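Local coordinates for protein putative isomerase YbhH (Escherichia coli, PDB 6OTV) that is a putative isomerase of the PrpF family, with substrate and reaction not established, at residues T89-V100 and I121-I130; A166-T177 and T190-V198. One frame throughout, in Å; residues are numbered along the deposited sequence.

Contact 1: T89-V100 and I121-I130; sequences TTPNCGNMLSGV and IRNVNTGTFI. With PO4 (phosphate ion), chain I.
N125 and T89, L97 and I121, N92 and N123 join the loop and first turns of helix 94-106 to the β-hairpin of strands 116-123 and 129-135, within the diaminopimelate-epimerase-like fold of the PrpF family. One polar bond crosses. N125 ND2 donates a hydrogen bond to T89 O at 2.8 Å, nearly straight at 163°. The oxygen lies in the plane of the N125 amide, but the donor sits above the carbonyl plane of T89. N125 OD1 accepts from F77 N, so the amide joins the hairpin turn to strand 73-80 as well as to T89.

The amides of N92 and N123 lie one over the other, nearly parallel with planes 18° apart, their chains running opposite ways, and N92 CB rests 3.3 Å from N123 OD1. With CG anti to the backbone N (chi1 171°), N92 turns its amide over that of N123. N123 OD1 also accepts from T126 OG1, in its carbonyl plane, and from T126 N, an Asx motif that shapes the hairpin turn, where G127 takes a positive phi.

The apolar part lies along the helix. The two branches of L97 divide their work: CD1 meets I121 CG2 at 3.7 Å, while CD2 meets I130 CG2 tip to tip. V100 CG1 packs on I121 CD1 at 3.6 Å. Branched aliphatic residues suit this buried side of the helix, which faces the hairpin.

C93 is the N-cap, its SG accepting from M96 N. The N-terminal end of helix 94-106 holds a phosphate, probably from the crystallisation liquor, which I279 N also binds: G94 N donates to its O3, the lack of a side chain being consistent with an accessible amide, and N95 ND2 donates to O2 at 2.7 Å.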
# COMPACT_ATOMS: atom_id res chain seq x y z
N THR A 89 -7.79 -20.33 -11.96
CA THR A 89 -7.15 -19.34 -11.10
C THR A 89 -7.53 -17.91 -11.49
O THR A 89 -6.78 -16.97 -11.24
CB THR A 89 -5.63 -19.50 -11.12
OG1 THR A 89 -5.15 -19.36 -12.46
CG2 THR A 89 -5.23 -20.88 -10.58
N THR A 90 -8.71 -17.74 -12.10
CA THR A 90 -9.11 -16.40 -12.54
C THR A 90 -9.51 -15.50 -11.37
O THR A 90 -8.87 -14.45 -11.17
CB THR A 90 -10.21 -16.49 -13.60
OG1 THR A 90 -9.70 -17.15 -14.76
CG2 THR A 90 -10.70 -15.11 -13.98
N PRO A 91 -10.53 -15.83 -10.57
CA PRO A 91 -11.10 -14.83 -9.66
C PRO A 91 -10.28 -14.64 -8.39
O PRO A 91 -9.30 -15.33 -8.12
CB PRO A 91 -12.47 -15.42 -9.34
CG PRO A 91 -12.23 -16.88 -9.32
CD PRO A 91 -11.16 -17.15 -10.37
N ASN A 92 -10.72 -13.67 -7.60
CA ASN A 92 -10.23 -13.44 -6.25
C ASN A 92 -11.36 -13.82 -5.30
O ASN A 92 -12.37 -13.10 -5.22
CB ASN A 92 -9.78 -12.00 -6.05
CG ASN A 92 -9.47 -11.67 -4.60
OD1 ASN A 92 -9.17 -12.55 -3.79
ND2 ASN A 92 -9.54 -10.38 -4.26
N CYS A 93 -11.21 -14.94 -4.61
CA CYS A 93 -12.25 -15.42 -3.69
C CYS A 93 -12.13 -14.66 -2.38
O CYS A 93 -11.15 -14.83 -1.64
CB CYS A 93 -12.13 -16.92 -3.47
SG CYS A 93 -13.38 -17.59 -2.37
N GLY A 94 -13.12 -13.82 -2.09
CA GLY A 94 -13.09 -13.02 -0.88
C GLY A 94 -13.38 -13.80 0.38
O GLY A 94 -12.97 -13.39 1.47
N ASN A 95 -14.07 -14.94 0.26
CA ASN A 95 -14.35 -15.75 1.43
C ASN A 95 -13.12 -16.53 1.87
O ASN A 95 -12.79 -16.57 3.06
CB ASN A 95 -15.53 -16.67 1.16
CG ASN A 95 -16.84 -15.93 1.20
OD1 ASN A 95 -17.42 -15.75 2.27
ND2 ASN A 95 -17.31 -15.48 0.04
N MET A 96 -12.42 -17.17 0.93
CA MET A 96 -11.16 -17.82 1.28
C MET A 96 -10.14 -16.80 1.79
O MET A 96 -9.29 -17.13 2.62
CB MET A 96 -10.60 -18.59 0.08
CG MET A 96 -11.41 -19.82 -0.29
SD MET A 96 -11.25 -21.15 0.92
CE MET A 96 -9.66 -21.83 0.48
N LEU A 97 -10.23 -15.56 1.30
CA LEU A 97 -9.38 -14.49 1.81
C LEU A 97 -9.50 -14.34 3.32
O LEU A 97 -8.54 -13.94 3.99
CB LEU A 97 -9.74 -13.18 1.11
CG LEU A 97 -8.98 -11.90 1.43
CD1 LEU A 97 -7.51 -12.05 1.09
CD2 LEU A 97 -9.60 -10.75 0.66
N SER A 98 -10.67 -14.69 3.88
CA SER A 98 -10.89 -14.54 5.32
C SER A 98 -9.91 -15.37 6.14
O SER A 98 -9.62 -15.01 7.28
CB SER A 98 -12.32 -14.94 5.68
OG SER A 98 -13.24 -14.46 4.72
N GLY A 99 -9.41 -16.47 5.58
CA GLY A 99 -8.49 -17.31 6.32
C GLY A 99 -7.02 -17.00 6.14
O GLY A 99 -6.19 -17.53 6.88
N VAL A 100 -6.68 -16.13 5.18
CA VAL A 100 -5.27 -15.92 4.83
C VAL A 100 -4.51 -15.34 6.01
O VAL A 100 -3.42 -15.81 6.36
CB VAL A 100 -5.16 -15.03 3.59
CG1 VAL A 100 -3.71 -14.64 3.34
CG2 VAL A 100 -5.74 -15.74 2.37
N ILE A 121 -2.33 -8.13 2.63
CA ILE A 121 -2.44 -9.25 1.71
C ILE A 121 -2.48 -8.72 0.28
O ILE A 121 -3.24 -7.79 -0.02
CB ILE A 121 -3.69 -10.09 2.01
CG1 ILE A 121 -3.63 -10.65 3.43
CG2 ILE A 121 -3.86 -11.20 0.98
CD1 ILE A 121 -4.94 -11.26 3.90
N ARG A 122 -1.68 -9.31 -0.59
CA ARG A 122 -1.75 -9.05 -2.02
C ARG A 122 -2.31 -10.29 -2.71
O ARG A 122 -1.71 -11.37 -2.63
CB ARG A 122 -0.37 -8.70 -2.59
CG ARG A 122 -0.30 -8.74 -4.11
CD ARG A 122 1.10 -8.40 -4.60
NE ARG A 122 1.34 -8.88 -5.95
CZ ARG A 122 2.16 -9.88 -6.25
NH1 ARG A 122 2.83 -10.51 -5.30
NH2 ARG A 122 2.32 -10.26 -7.52
N ASN A 123 -3.46 -10.13 -3.36
CA ASN A 123 -4.04 -11.23 -4.13
C ASN A 123 -3.33 -11.31 -5.48
O ASN A 123 -3.46 -10.40 -6.31
CB ASN A 123 -5.54 -11.03 -4.31
CG ASN A 123 -6.13 -12.03 -5.29
OD1 ASN A 123 -6.56 -11.67 -6.39
ND2 ASN A 123 -6.14 -13.31 -4.90
N VAL A 124 -2.58 -12.39 -5.69
CA VAL A 124 -1.79 -12.55 -6.91
C VAL A 124 -2.69 -12.63 -8.14
O VAL A 124 -2.29 -12.20 -9.23
CB VAL A 124 -0.88 -13.79 -6.79
CG1 VAL A 124 -0.04 -13.97 -8.04
CG2 VAL A 124 0.02 -13.67 -5.56
N ASN A 125 -3.91 -13.15 -7.98
CA ASN A 125 -4.79 -13.33 -9.13
C ASN A 125 -5.15 -11.99 -9.77
O ASN A 125 -5.17 -11.86 -11.00
CB ASN A 125 -6.06 -14.08 -8.71
CG ASN A 125 -5.76 -15.36 -7.96
OD1 ASN A 125 -5.39 -15.33 -6.78
ND2 ASN A 125 -5.92 -16.49 -8.63
N THR A 126 -5.44 -10.98 -8.95
CA THR A 126 -5.95 -9.70 -9.44
C THR A 126 -5.03 -8.52 -9.18
O THR A 126 -5.31 -7.43 -9.69
CB THR A 126 -7.31 -9.39 -8.80
OG1 THR A 126 -7.16 -9.26 -7.39
CG2 THR A 126 -8.32 -10.49 -9.11
N GLY A 127 -3.97 -8.68 -8.40
CA GLY A 127 -3.18 -7.54 -7.99
C GLY A 127 -3.84 -6.65 -6.96
O GLY A 127 -3.33 -5.57 -6.67
N THR A 128 -4.98 -7.07 -6.40
CA THR A 128 -5.68 -6.29 -5.39
C THR A 128 -5.03 -6.47 -4.03
O THR A 128 -4.63 -7.58 -3.65
CB THR A 128 -7.15 -6.71 -5.33
OG1 THR A 128 -7.74 -6.56 -6.63
CG2 THR A 128 -7.93 -5.86 -4.33
N PHE A 129 -4.91 -5.37 -3.29
CA PHE A 129 -4.35 -5.37 -1.94
C PHE A 129 -5.47 -5.28 -0.92
O PHE A 129 -6.34 -4.41 -1.02
CB PHE A 129 -3.36 -4.22 -1.76
CG PHE A 129 -2.08 -4.39 -2.52
CD1 PHE A 129 -2.02 -4.14 -3.88
CD2 PHE A 129 -0.92 -4.80 -1.87
CE1 PHE A 129 -0.84 -4.30 -4.58
CE2 PHE A 129 0.27 -4.95 -2.56
CZ PHE A 129 0.31 -4.70 -3.92
N ILE A 130 -5.45 -6.18 0.06
CA ILE A 130 -6.47 -6.24 1.10
C ILE A 130 -5.79 -6.30 2.45
O ILE A 130 -4.79 -7.02 2.63
CB ILE A 130 -7.41 -7.46 0.92
CG1 ILE A 130 -8.00 -7.50 -0.49
CG2 ILE A 130 -8.53 -7.43 1.95
CD1 ILE A 130 -7.26 -8.43 -1.43
P PO4 I . -16.59 -14.80 -3.24
O1 PO4 I . -17.00 -15.47 -4.53
O2 PO4 I . -15.99 -15.82 -2.30
O3 PO4 I . -15.58 -13.71 -3.53
O4 PO4 I . -17.80 -14.18 -2.57

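Contact 2: A166-T177 and T190-V198; sequences AAGTKTGKVFPT and TCIDMAMPV. With EDO (1,2-ethanediol), chain M; EDO (1,2-ethanediol), chain D.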
# COMPACT_ATOMS: atom_id res chain seq x y z
N ALA A 166 -9.45 -0.92 -4.83
CA ALA A 166 -10.55 -1.47 -5.60
C ALA A 166 -10.88 -0.62 -6.82
O ALA A 166 -11.40 -1.15 -7.82
CB ALA A 166 -11.79 -1.62 -4.72
N ALA A 167 -10.61 0.68 -6.77
CA ALA A 167 -10.94 1.58 -7.87
C ALA A 167 -10.16 1.21 -9.13
O ALA A 167 -8.93 1.23 -9.13
CB ALA A 167 -10.66 3.02 -7.47
N GLY A 168 -10.89 0.89 -10.20
CA GLY A 168 -10.29 0.61 -11.49
C GLY A 168 -9.40 -0.61 -11.53
O GLY A 168 -8.29 -0.56 -12.06
N THR A 169 -9.88 -1.73 -10.97
CA THR A 169 -9.05 -2.93 -10.88
C THR A 169 -8.67 -3.47 -12.25
O THR A 169 -7.57 -4.02 -12.41
CB THR A 169 -9.78 -4.01 -10.07
OG1 THR A 169 -11.15 -4.06 -10.48
CG2 THR A 169 -9.69 -3.72 -8.59
N LYS A 170 -9.55 -3.34 -13.24
CA LYS A 170 -9.26 -3.81 -14.59
C LYS A 170 -9.15 -2.68 -15.61
O LYS A 170 -8.53 -2.88 -16.66
CB LYS A 170 -10.35 -4.79 -15.05
CG LYS A 170 -10.01 -5.59 -16.30
CD LYS A 170 -9.06 -6.74 -16.00
CE LYS A 170 -8.86 -7.61 -17.24
NZ LYS A 170 -8.08 -8.84 -16.93
N THR A 171 -9.70 -1.51 -15.32
CA THR A 171 -9.69 -0.38 -16.24
C THR A 171 -8.71 0.71 -15.84
O THR A 171 -7.95 1.20 -16.68
CB THR A 171 -11.10 0.23 -16.34
OG1 THR A 171 -11.97 -0.68 -17.03
CG2 THR A 171 -11.05 1.55 -17.09
N GLY A 172 -8.70 1.09 -14.56
CA GLY A 172 -7.99 2.26 -14.11
C GLY A 172 -8.88 3.46 -13.84
O GLY A 172 -8.38 4.48 -13.36
N LYS A 173 -10.17 3.35 -14.14
CA LYS A 173 -11.15 4.38 -13.82
C LYS A 173 -12.33 3.74 -13.11
O LYS A 173 -12.67 2.59 -13.36
CB LYS A 173 -11.64 5.11 -15.08
CG LYS A 173 -10.57 5.92 -15.80
CD LYS A 173 -11.17 6.73 -16.94
CE LYS A 173 -10.12 7.59 -17.64
NZ LYS A 173 -10.72 8.45 -18.69
N VAL A 174 -12.93 4.51 -12.20
CA VAL A 174 -14.14 4.03 -11.53
C VAL A 174 -15.28 3.90 -12.53
O VAL A 174 -16.01 2.90 -12.53
CB VAL A 174 -14.52 4.97 -10.36
CG1 VAL A 174 -15.88 4.60 -9.80
CG2 VAL A 174 -13.45 4.92 -9.28
N PHE A 175 -15.44 4.89 -13.41
CA PHE A 175 -16.42 4.85 -14.49
C PHE A 175 -15.67 4.82 -15.81
O PHE A 175 -15.32 5.88 -16.35
CB PHE A 175 -17.37 6.05 -14.41
CG PHE A 175 -18.12 6.13 -13.11
CD1 PHE A 175 -19.25 5.37 -12.90
CD2 PHE A 175 -17.68 6.96 -12.09
CE1 PHE A 175 -19.94 5.43 -11.70
CE2 PHE A 175 -18.36 7.04 -10.89
CZ PHE A 175 -19.49 6.27 -10.69
N PRO A 176 -15.38 3.64 -16.36
CA PRO A 176 -14.58 3.58 -17.60
C PRO A 176 -15.22 4.29 -18.78
O PRO A 176 -14.49 4.80 -19.64
CB PRO A 176 -14.45 2.07 -17.86
CG PRO A 176 -14.69 1.43 -16.53
CD PRO A 176 -15.69 2.30 -15.83
N THR A 177 -16.55 4.34 -18.85
CA THR A 177 -17.23 5.05 -19.92
C THR A 177 -17.28 6.55 -19.70
O THR A 177 -17.86 7.26 -20.53
CB THR A 177 -18.66 4.52 -20.09
OG1 THR A 177 -19.45 4.91 -18.96
CG2 THR A 177 -18.66 3.00 -20.19
N THR A 190 -25.43 1.38 -15.29
CA THR A 190 -24.25 2.03 -14.75
C THR A 190 -23.05 1.10 -14.90
O THR A 190 -23.09 -0.06 -14.47
CB THR A 190 -24.44 2.40 -13.28
OG1 THR A 190 -25.27 3.57 -13.18
CG2 THR A 190 -23.09 2.70 -12.62
N CYS A 191 -21.99 1.61 -15.52
CA CYS A 191 -20.74 0.88 -15.69
C CYS A 191 -19.75 1.39 -14.66
O CYS A 191 -19.37 2.56 -14.68
CB CYS A 191 -20.20 1.04 -17.10
SG CYS A 191 -21.31 0.42 -18.38
N ILE A 192 -19.33 0.51 -13.74
CA ILE A 192 -18.44 0.88 -12.66
C ILE A 192 -17.41 -0.22 -12.47
O ILE A 192 -17.69 -1.41 -12.65
CB ILE A 192 -19.22 1.17 -11.35
CG1 ILE A 192 -18.30 1.75 -10.28
CG2 ILE A 192 -19.91 -0.08 -10.85
CD1 ILE A 192 -19.03 2.19 -9.03
N ASP A 193 -16.19 0.19 -12.12
CA ASP A 193 -15.06 -0.71 -11.91
C ASP A 193 -14.57 -0.49 -10.48
O ASP A 193 -13.69 0.33 -10.23
CB ASP A 193 -13.96 -0.45 -12.94
CG ASP A 193 -12.85 -1.49 -12.90
OD1 ASP A 193 -12.98 -2.49 -12.17
OD2 ASP A 193 -11.85 -1.31 -13.62
N MET A 194 -15.16 -1.22 -9.53
CA MET A 194 -14.79 -1.17 -8.12
C MET A 194 -14.62 -2.61 -7.64
O MET A 194 -15.61 -3.32 -7.44
CB MET A 194 -15.83 -0.43 -7.28
CG MET A 194 -15.56 1.06 -7.13
SD MET A 194 -14.11 1.43 -6.12
CE MET A 194 -14.61 0.76 -4.54
N ALA A 195 -13.36 -3.04 -7.48
CA ALA A 195 -13.00 -4.41 -7.12
C ALA A 195 -13.39 -5.41 -8.21
O ALA A 195 -12.83 -6.51 -8.27
CB ALA A 195 -13.62 -4.81 -5.78
N MET A 196 -14.33 -5.04 -9.06
CA MET A 196 -14.80 -5.88 -10.15
C MET A 196 -15.51 -5.00 -11.18
O MET A 196 -16.34 -4.17 -10.80
CB MET A 196 -15.74 -6.97 -9.63
CG MET A 196 -16.37 -7.84 -10.72
SD MET A 196 -15.17 -8.89 -11.57
CE MET A 196 -14.63 -9.95 -10.23
N PRO A 197 -15.20 -5.14 -12.46
CA PRO A 197 -15.99 -4.44 -13.49
C PRO A 197 -17.38 -5.06 -13.58
O PRO A 197 -17.52 -6.25 -13.86
CB PRO A 197 -15.18 -4.67 -14.78
CG PRO A 197 -13.83 -5.10 -14.32
CD PRO A 197 -14.03 -5.83 -13.04
N VAL A 198 -18.40 -4.24 -13.33
CA VAL A 198 -19.78 -4.70 -13.39
C VAL A 198 -20.61 -3.70 -14.18
O VAL A 198 -20.26 -2.51 -14.27
CB VAL A 198 -20.41 -4.92 -11.99
CG1 VAL A 198 -19.59 -5.92 -11.17
CG2 VAL A 198 -20.56 -3.60 -11.26
C1 EDO M . -13.45 8.57 -12.68
O1 EDO M . -14.04 7.45 -13.35
C2 EDO M . -12.72 8.09 -11.42
O2 EDO M . -11.73 7.12 -11.77
C1 EDO D . -10.16 2.04 -3.76
O1 EDO D . -9.10 2.93 -4.12
C2 EDO D . -9.91 1.50 -2.36
O2 EDO D . -10.64 0.28 -2.15
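D193 OD2 is gripped by two backbone amides of the loop 166-177: T171 N at 2.7 Å, met nearly along the C-O bond, and K170 N at 3.1 Å, on the syn lone pair. The other oxygen, OD1, accepts from T169 OG1 at 2.9 Å, on its syn side and 27° out of the carboxylate plane. A chi1 of -171° swings the D193 carboxylate opposite its own N and into the turn of T169-T171. A short acidic side chain suits this place, since it can take several donors at once.

Backbone bonds continue the join on both sides of D193. Its N donates to V174 O and its O accepts from G168 N, whose positive phi suits glycine. A195 N reaches A166 O at 2.7 Å, almost straight at 176°, beside the single bridge of A167 with M194.

Side-chain packing fills in between. V174 CG1 and I192 CG1 run side by side at 3.8 Å, and V174 CG1 also lies over one face of the F175 ring, toward its rim. The carbonyl oxygen C191 O sits at the edge of that ring, near its plane, 3.3 Å from F175 CD1. M194 folds back on itself to bring CE to A166 CB.

With three bonds to its carboxylate and two to its backbone, D193 fixes the loop on the hairpin of strands 187-193 and 197-202; such donors would probably favour the ionised form.

How the contacts relate
Contact 1 closes before contact 2 opens, so the two follow in series, with strand 158-163 between them. Their centres are about 17 Å apart, and they touch through T128 OG1 and T169 CG2, 4.0 Å from each other. Strand 129-135, the second arm of the contact 1 hairpin, pairs with strand 158-163, and the loop after that strand forms half of contact 2. Contact 1 thus packs a helix onto one hairpin, contact 2 a loop onto another. The backbone N of I279, at the start of helix 279-290 beside contact 2, binds the phosphate of contact 1, so two helix starts meet at one anion, consistent with a pocket between the two parts of the fold.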